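Local coordinates for protein enoyl CoA hydratase/isomerase (Crotonase) (Legionella pneumophila subsp. pneumophila, PDB 3I47) that probably catalyses the hydration of enoyl-CoA thioesters, or a related isomerisation, as a member of the crotonase family, at residues 69-72 and 73-77; 91-94 and 95-99; 228-231 and 232-236. One frame throughout, in Å; residues are numbered along the deposited sequence.

All three contacts are local, made between residues three or four apart along a helix; in contacts 1 and 2 the second segment leaves the helix. The centre of contact 2 lies about 8 Å from that of the chain, partly buried; contacts 1 and 3 sit at the surface, on opposite sides of the chain's centre and with their own centres about 52 Å apart. Contact 1 falls at the end of helix 67-74 and contact 2 at the end of helix 78-97, the next helix in the chain, whereas contact 3 lies within helix 225-240. Aromatic side chains serve each one: a tryptophan under a methionine, a tyrosine under a glutamine chain, and a tyrosine beside a leucine. Aliphatic packing inside the fold belongs to contact 2 alone.

Contact 1. Residues 69-72 and 73-77; sequences WMQS and MANFT
M73 lies over the indole of W69 in the last turn of helix 67-74, an i to i+4 Met-aromatic contact in this crotonase-fold protein. With CG of M73 anti to the backbone N (chi1 173°), the chain runs along the ring instead of away from it. CB comes first, above the face of the six-membered ring at 4.0 Å from its centroid, a CH-pi contact. CG follows, 3.9 Å from CZ2 of W69. Bends at chi2 and chi3 then carry SD to an oblique position 5.4 Å from that centroid and bring CE back to the ring, 3.8 Å from CH2. The indole itself is held from its other end, where NE1 is hydrogen-bonded to D84 of helix 78-97. Beneath the pair, the amide of M73 bonds to W69 O and that of A74 to M70 O. The turn then changes: N75 N reaches S72 O, three residues back, coming from above the carbonyl plane, and the helix gives way to the loop in which T77 caps the next helix. F76 places one ring face against S72 O. On the polar side of the turn, one water accepts from both Q71 NE2, at 3.0 Å, and N75 ND2, at 2.9 Å.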
loop_
_atom_site.group_PDB
_atom_site.type_symbol
_atom_site.label_atom_id
_atom_site.label_comp_id
_atom_site.label_asym_id
_atom_site.label_seq_id
_atom_site.Cartn_x
_atom_site.Cartn_y
_atom_site.Cartn_z
ATOM N N TRP A 69 11.814 12.660 17.079
ATOM C CA TRP A 69 12.528 11.491 16.609
ATOM C C TRP A 69 13.774 11.888 15.808
ATOM O O TRP A 69 14.822 11.266 15.956
ATOM C CB TRP A 69 11.594 10.583 15.782
ATOM C CG TRP A 69 12.343 9.490 15.080
ATOM C CD1 TRP A 69 12.676 8.269 15.583
ATOM C CD2 TRP A 69 12.897 9.553 13.768
ATOM N NE1 TRP A 69 13.404 7.560 14.665
ATOM C CE2 TRP A 69 13.563 8.323 13.538
ATOM C CE3 TRP A 69 12.907 10.529 12.765
ATOM C CZ2 TRP A 69 14.213 8.034 12.340
ATOM C CZ3 TRP A 69 13.570 10.251 11.585
ATOM C CH2 TRP A 69 14.216 9.010 11.380
ATOM N N MET A 70 13.661 12.911 14.961
ATOM C CA MET A 70 14.811 13.321 14.155
ATOM C C MET A 70 15.990 13.752 15.031
ATOM O O MET A 70 17.141 13.401 14.754
ATOM C CB MET A 70 14.453 14.432 13.166
ATOM C CG MET A 70 15.600 14.741 12.206
ATOM S SD MET A 70 15.114 15.813 10.825
ATOM C CE MET A 70 13.324 15.581 10.797
ATOM N N GLN A 71 15.698 14.500 16.091
ATOM C CA GLN A 71 16.757 14.909 17.006
ATOM C C GLN A 71 17.396 13.691 17.694
ATOM O O GLN A 71 18.628 13.623 17.847
ATOM C CB GLN A 71 16.237 15.914 18.033
ATOM C CG GLN A 71 17.318 16.355 19.048
ATOM C CD GLN A 71 18.505 17.080 18.401
ATOM O OE1 GLN A 71 18.448 18.297 18.161
ATOM N NE2 GLN A 71 19.596 16.343 18.137
ATOM N N SER A 72 16.571 12.725 18.084
ATOM C CA SER A 72 17.077 11.496 18.695
ATOM C C SER A 72 17.952 10.734 17.701
ATOM O O SER A 72 19.065 10.305 18.031
ATOM C CB SER A 72 15.924 10.603 19.145
ATOM O OG SER A 72 15.178 11.246 20.159
ATOM N N MET A 73 17.449 10.578 16.476
ATOM C CA MET A 73 18.154 9.826 15.441
ATOM C C MET A 73 19.497 10.458 15.047
ATOM O O MET A 73 20.454 9.741 14.759
ATOM C CB MET A 73 17.236 9.641 14.221
ATOM C CG MET A 73 17.895 9.013 12.993
ATOM S SD MET A 73 18.857 10.167 11.928
ATOM C CE MET A 73 17.512 10.895 10.992
ATOM N N ALA A 74 19.569 11.789 15.070
ATOM C CA ALA A 74 20.817 12.493 14.743
ATOM C C ALA A 74 21.958 12.055 15.658
ATOM O O ALA A 74 23.133 12.105 15.276
ATOM C CB ALA A 74 20.615 13.993 14.829
ATOM N N ASN A 75 21.606 11.616 16.868
ATOM C CA ASN A 75 22.596 11.183 17.856
ATOM C C ASN A 75 22.818 9.668 17.922
ATOM O O ASN A 75 23.645 9.184 18.711
ATOM C CB ASN A 75 22.236 11.740 19.245
ATOM C CG ASN A 75 22.320 13.272 19.309
ATOM O OD1 ASN A 75 21.502 13.929 19.972
ATOM N ND2 ASN A 75 23.304 13.840 18.623
ATOM N N PHE A 76 22.082 8.909 17.111
ATOM C CA PHE A 76 22.273 7.460 17.061
ATOM C C PHE A 76 23.624 7.053 16.482
ATOM O O PHE A 76 24.150 7.702 15.573
ATOM C CB PHE A 76 21.197 6.783 16.199
ATOM C CG PHE A 76 19.823 6.717 16.822
ATOM C CD1 PHE A 76 19.606 6.974 18.182
ATOM C CD2 PHE A 76 18.743 6.322 16.032
ATOM C CE1 PHE A 76 18.301 6.889 18.717
ATOM C CE2 PHE A 76 17.453 6.230 16.557
ATOM C CZ PHE A 76 17.238 6.498 17.910
ATOM N N THR A 77 24.162 5.949 16.994
ATOM C CA THR A 77 25.280 5.259 16.352
ATOM C C THR A 77 24.791 4.556 15.076
ATOM O O THR A 77 23.573 4.440 14.823
ATOM C CB THR A 77 25.881 4.179 17.268
ATOM O OG1 THR A 77 24.903 3.153 17.494
ATOM C CG2 THR A 77 26.338 4.770 18.612
HETATM O O HOH W 1 22.569 16.460 17.488
#

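Contact 2. Residues 91-94 and 95-99; sequences LMYS and ISQSP
L91 and I95 meet on the buried side of helix 78-97, where CG of L91 lies 4.1 Å from CD1 of I95 and the two chains cross at a slant. This side is tightly enclosed: L91 also touches L33 and R37 of helix 30-45, while I95 reaches L40 of that helix and L117 and A120 of helix 113-120. The exposed side is built differently. Here Q97 lays its aliphatic chain over the ring of Y93, with CG 3.7 Å from the ring centroid and 17° off the normal, a CH-pi contact. The chain bends at chi2, and the amide lies 11° from parallel to the ring, with CD of Q97 3.7 Å from OH of Y93. In the backbone, Y93 O accepts two bonds. Q97 N arrives nearly along the axis of the carbonyl, at 2.9 Å, and S96 OG donates from a steeper angle at 2.7 Å, its chi1 of 74° folding the hydroxyl back onto the turn. A weak bond joins Q97 N to S94 O, and S98 N donates to I95 O. A carbonyl accepting from both the i+4 amide and the i+3 serine hydroxyl is a familiar arrangement for serine in an alpha-helix.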
loop_
_atom_site.group_PDB
_atom_site.type_symbol
_atom_site.label_atom_id
_atom_site.label_comp_id
_atom_site.label_asym_id
_atom_site.label_seq_id
_atom_site.Cartn_x
_atom_site.Cartn_y
_atom_site.Cartn_z
ATOM N N LEU A 91 8.126 -2.907 8.131
ATOM C CA LEU A 91 6.761 -2.483 7.789
ATOM C C LEU A 91 6.531 -2.547 6.279
ATOM O O LEU A 91 5.543 -3.134 5.821
ATOM C CB LEU A 91 6.448 -1.074 8.319
ATOM C CG LEU A 91 5.085 -0.491 7.895
ATOM C CD1 LEU A 91 3.895 -1.363 8.392
ATOM C CD2 LEU A 91 4.950 0.951 8.374
ATOM N N MET A 92 7.438 -1.956 5.514
ATOM C CA MET A 92 7.251 -1.927 4.063
ATOM C C MET A 92 7.302 -3.340 3.485
ATOM O O MET A 92 6.519 -3.673 2.582
ATOM C CB MET A 92 8.286 -1.018 3.413
ATOM C CG MET A 92 8.186 0.422 3.899
ATOM S SD MET A 92 7.133 1.466 2.899
ATOM C CE MET A 92 8.121 1.539 1.423
ATOM N N TYR A 93 8.204 -4.173 4.003
ATOM C CA TYR A 93 8.298 -5.549 3.538
ATOM C C TYR A 93 6.998 -6.284 3.824
ATOM O O TYR A 93 6.445 -6.939 2.936
ATOM C CB TYR A 93 9.489 -6.259 4.175
ATOM C CG TYR A 93 9.701 -7.647 3.646
ATOM C CD1 TYR A 93 10.095 -7.852 2.322
ATOM C CD2 TYR A 93 9.509 -8.751 4.460
ATOM C CE1 TYR A 93 10.300 -9.139 1.826
ATOM C CE2 TYR A 93 9.711 -10.049 3.971
ATOM C CZ TYR A 93 10.111 -10.222 2.657
ATOM O OH TYR A 93 10.309 -11.502 2.166
ATOM N N SER A 94 6.497 -6.135 5.048
ATOM C CA SER A 94 5.255 -6.780 5.438
ATOM C C SER A 94 4.067 -6.353 4.565
ATOM O O SER A 94 3.243 -7.199 4.177
ATOM C CB SER A 94 4.988 -6.532 6.916
ATOM O OG SER A 94 5.932 -7.276 7.675
ATOM N N ILE A 95 3.987 -5.059 4.238
ATOM C CA ILE A 95 2.937 -4.581 3.322
ATOM C C ILE A 95 3.074 -5.307 1.976
ATOM O O ILE A 95 2.099 -5.861 1.443
ATOM C CB ILE A 95 2.995 -3.037 3.099
ATOM C CG1 ILE A 95 2.620 -2.287 4.384
ATOM C CG2 ILE A 95 2.032 -2.628 1.959
ATOM C CD1 ILE A 95 3.051 -0.816 4.361
ATOM N N SER A 96 4.294 -5.319 1.443
ATOM C CA SER A 96 4.534 -5.877 0.093
ATOM C C SER A 96 4.265 -7.382 0.018
ATOM O O SER A 96 3.904 -7.914 -1.048
ATOM C CB SER A 96 5.956 -5.569 -0.372
ATOM O OG SER A 96 6.916 -6.367 0.292
ATOM N N GLN A 97 4.452 -8.058 1.149
ATOM C CA GLN A 97 4.252 -9.508 1.263
ATOM C C GLN A 97 2.812 -9.935 1.575
ATOM O O GLN A 97 2.514 -11.137 1.573
ATOM C CB GLN A 97 5.183 -10.083 2.334
ATOM C CG GLN A 97 6.646 -10.128 1.904
ATOM C CD GLN A 97 6.906 -11.204 0.861
ATOM O OE1 GLN A 97 6.648 -12.390 1.097
ATOM N NE2 GLN A 97 7.415 -10.800 -0.295
ATOM N N SER A 98 1.922 -8.979 1.839
ATOM C CA SER A 98 0.517 -9.293 2.111
ATOM C C SER A 98 -0.082 -10.093 0.959
ATOM O O SER A 98 -0.024 -9.635 -0.177
ATOM C CB SER A 98 -0.301 -8.012 2.246
ATOM O OG SER A 98 -1.694 -8.319 2.367
ATOM N N PRO A 99 -0.682 -11.261 1.249
ATOM C CA PRO A 99 -1.393 -11.974 0.172
ATOM C C PRO A 99 -2.700 -11.272 -0.189
ATOM O O PRO A 99 -3.224 -11.475 -1.290
ATOM C CB PRO A 99 -1.705 -13.352 0.772
ATOM C CG PRO A 99 -1.040 -13.398 2.095
ATOM C CD PRO A 99 -0.659 -12.008 2.516
#

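Contact 3. Residues 228-231 and 232-236; sequences VRYT and ASLIA
With CG of Y230 and CG of L234 both anti to their own backbone nitrogens (chi1 166° and -154°), the two side chains lie side by side on helix 225-240, pointing the same way. This is an i to i+4 aromatic-aliphatic pair on an alpha-helix in the C-terminal helical part of the crotonase fold. The leucine presents both methyls to the outer end of the tyrosine: CD2 is 4.1 Å from CE1, oblique to the ring, and CD1 is 3.9 Å from OH. The touch is therefore light and limited to the far half of the phenol, whose ring also stacks with that of Y217. Underneath, an unbroken ladder of amide bonds carries the helix: A232 N to V228 O, S233 N to R229 O, L234 N to Y230 O and I235 N to T231 O. The last of these, at 3.2 Å, is longer than the others. Next to that bond, the branch CG2 of I235 packs 3.5 Å from T231 O, while the end of the isoleucine chain leads away. V228 O serves two donors. A232 N approaches it at 3.0 Å, and the T231 hydroxyl, folded back over its own turn, donates through OG1 at 2.8 Å, tilted 26° from the carbonyl plane.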
loop_
_atom_site.group_PDB
_atom_site.type_symbol
_atom_site.label_atom_id
_atom_site.label_comp_id
_atom_site.label_asym_id
_atom_site.label_seq_id
_atom_site.Cartn_x
_atom_site.Cartn_y
_atom_site.Cartn_z
ATOM N N VAL A 228 3.563 -20.701 -21.044
ATOM C CA VAL A 228 2.228 -20.885 -21.629
ATOM C C VAL A 228 1.526 -22.098 -20.988
ATOM O O VAL A 228 0.386 -21.986 -20.522
ATOM C CB VAL A 228 2.287 -21.035 -23.167
ATOM C CG1 VAL A 228 0.890 -21.309 -23.742
ATOM C CG2 VAL A 228 2.879 -19.780 -23.798
ATOM N N ARG A 229 2.231 -23.229 -20.928
ATOM C CA ARG A 229 1.684 -24.449 -20.328
ATOM C C ARG A 229 1.353 -24.241 -18.853
ATOM O O ARG A 229 0.308 -24.686 -18.374
ATOM C CB ARG A 229 2.660 -25.624 -20.486
ATOM C CG ARG A 229 2.850 -26.095 -21.919
ATOM C CD ARG A 229 3.624 -27.415 -21.981
ATOM N NE ARG A 229 4.929 -27.345 -21.324
ATOM C CZ ARG A 229 6.072 -27.068 -21.948
ATOM N NH1 ARG A 229 6.080 -26.822 -23.249
ATOM N NH2 ARG A 229 7.209 -27.035 -21.268
ATOM N N TYR A 230 2.246 -23.557 -18.134
ATOM C CA TYR A 230 2.004 -23.257 -16.716
ATOM C C TYR A 230 0.708 -22.458 -16.554
ATOM O O TYR A 230 -0.131 -22.792 -15.708
ATOM C CB TYR A 230 3.195 -22.520 -16.065
ATOM C CG TYR A 230 2.862 -21.892 -14.715
ATOM C CD1 TYR A 230 2.290 -20.619 -14.636
ATOM C CD2 TYR A 230 3.102 -22.576 -13.526
ATOM C CE1 TYR A 230 1.958 -20.042 -13.408
ATOM C CE2 TYR A 230 2.783 -22.005 -12.283
ATOM C CZ TYR A 230 2.211 -20.739 -12.238
ATOM O OH TYR A 230 1.885 -20.157 -11.029
ATOM N N THR A 231 0.541 -21.403 -17.362
ATOM C CA THR A 231 -0.641 -20.557 -17.233
ATOM C C THR A 231 -1.915 -21.329 -17.567
ATOM O O THR A 231 -2.924 -21.170 -16.884
ATOM C CB THR A 231 -0.567 -19.257 -18.063
ATOM O OG1 THR A 231 -0.431 -19.563 -19.461
ATOM C CG2 THR A 231 0.608 -18.403 -17.587
ATOM N N ALA A 232 -1.853 -22.182 -18.586
ATOM C CA ALA A 232 -3.012 -22.980 -18.977
ATOM C C ALA A 232 -3.412 -23.967 -17.887
ATOM O O ALA A 232 -4.602 -24.163 -17.636
ATOM C CB ALA A 232 -2.752 -23.700 -20.310
ATOM N N SER A 233 -2.422 -24.571 -17.231
ATOM C CA SER A 233 -2.711 -25.491 -16.125
ATOM C C SER A 233 -3.289 -24.748 -14.921
ATOM O O SER A 233 -4.131 -25.286 -14.191
ATOM C CB SER A 233 -1.468 -26.290 -15.725
ATOM O OG SER A 233 -0.543 -25.490 -15.018
ATOM N N LEU A 234 -2.858 -23.503 -14.721
ATOM C CA LEU A 234 -3.355 -22.723 -13.592
ATOM C C LEU A 234 -4.849 -22.423 -13.724
ATOM O O LEU A 234 -5.606 -22.598 -12.772
ATOM C CB LEU A 234 -2.552 -21.429 -13.442
ATOM C CG LEU A 234 -2.481 -20.792 -12.057
ATOM C CD1 LEU A 234 -1.692 -21.670 -11.081
ATOM C CD2 LEU A 234 -1.844 -19.422 -12.156
ATOM N N ILE A 235 -5.284 -21.980 -14.907
ATOM C CA ILE A 235 -6.712 -21.733 -15.112
ATOM C C ILE A 235 -7.517 -23.038 -15.151
ATOM O O ILE A 235 -8.655 -23.079 -14.673
ATOM C CB ILE A 235 -7.000 -20.822 -16.356
ATOM C CG1 ILE A 235 -8.518 -20.602 -16.566
ATOM C CG2 ILE A 235 -6.321 -21.366 -17.632
ATOM C CD1 ILE A 235 -9.240 -19.873 -15.405
ATOM N N ALA A 236 -6.933 -24.094 -15.707
ATOM C CA ALA A 236 -7.616 -25.401 -15.713
ATOM C C ALA A 236 -7.948 -25.848 -14.289
ATOM O O ALA A 236 -9.070 -26.310 -14.007
ATOM C CB ALA A 236 -6.770 -26.443 -16.432
#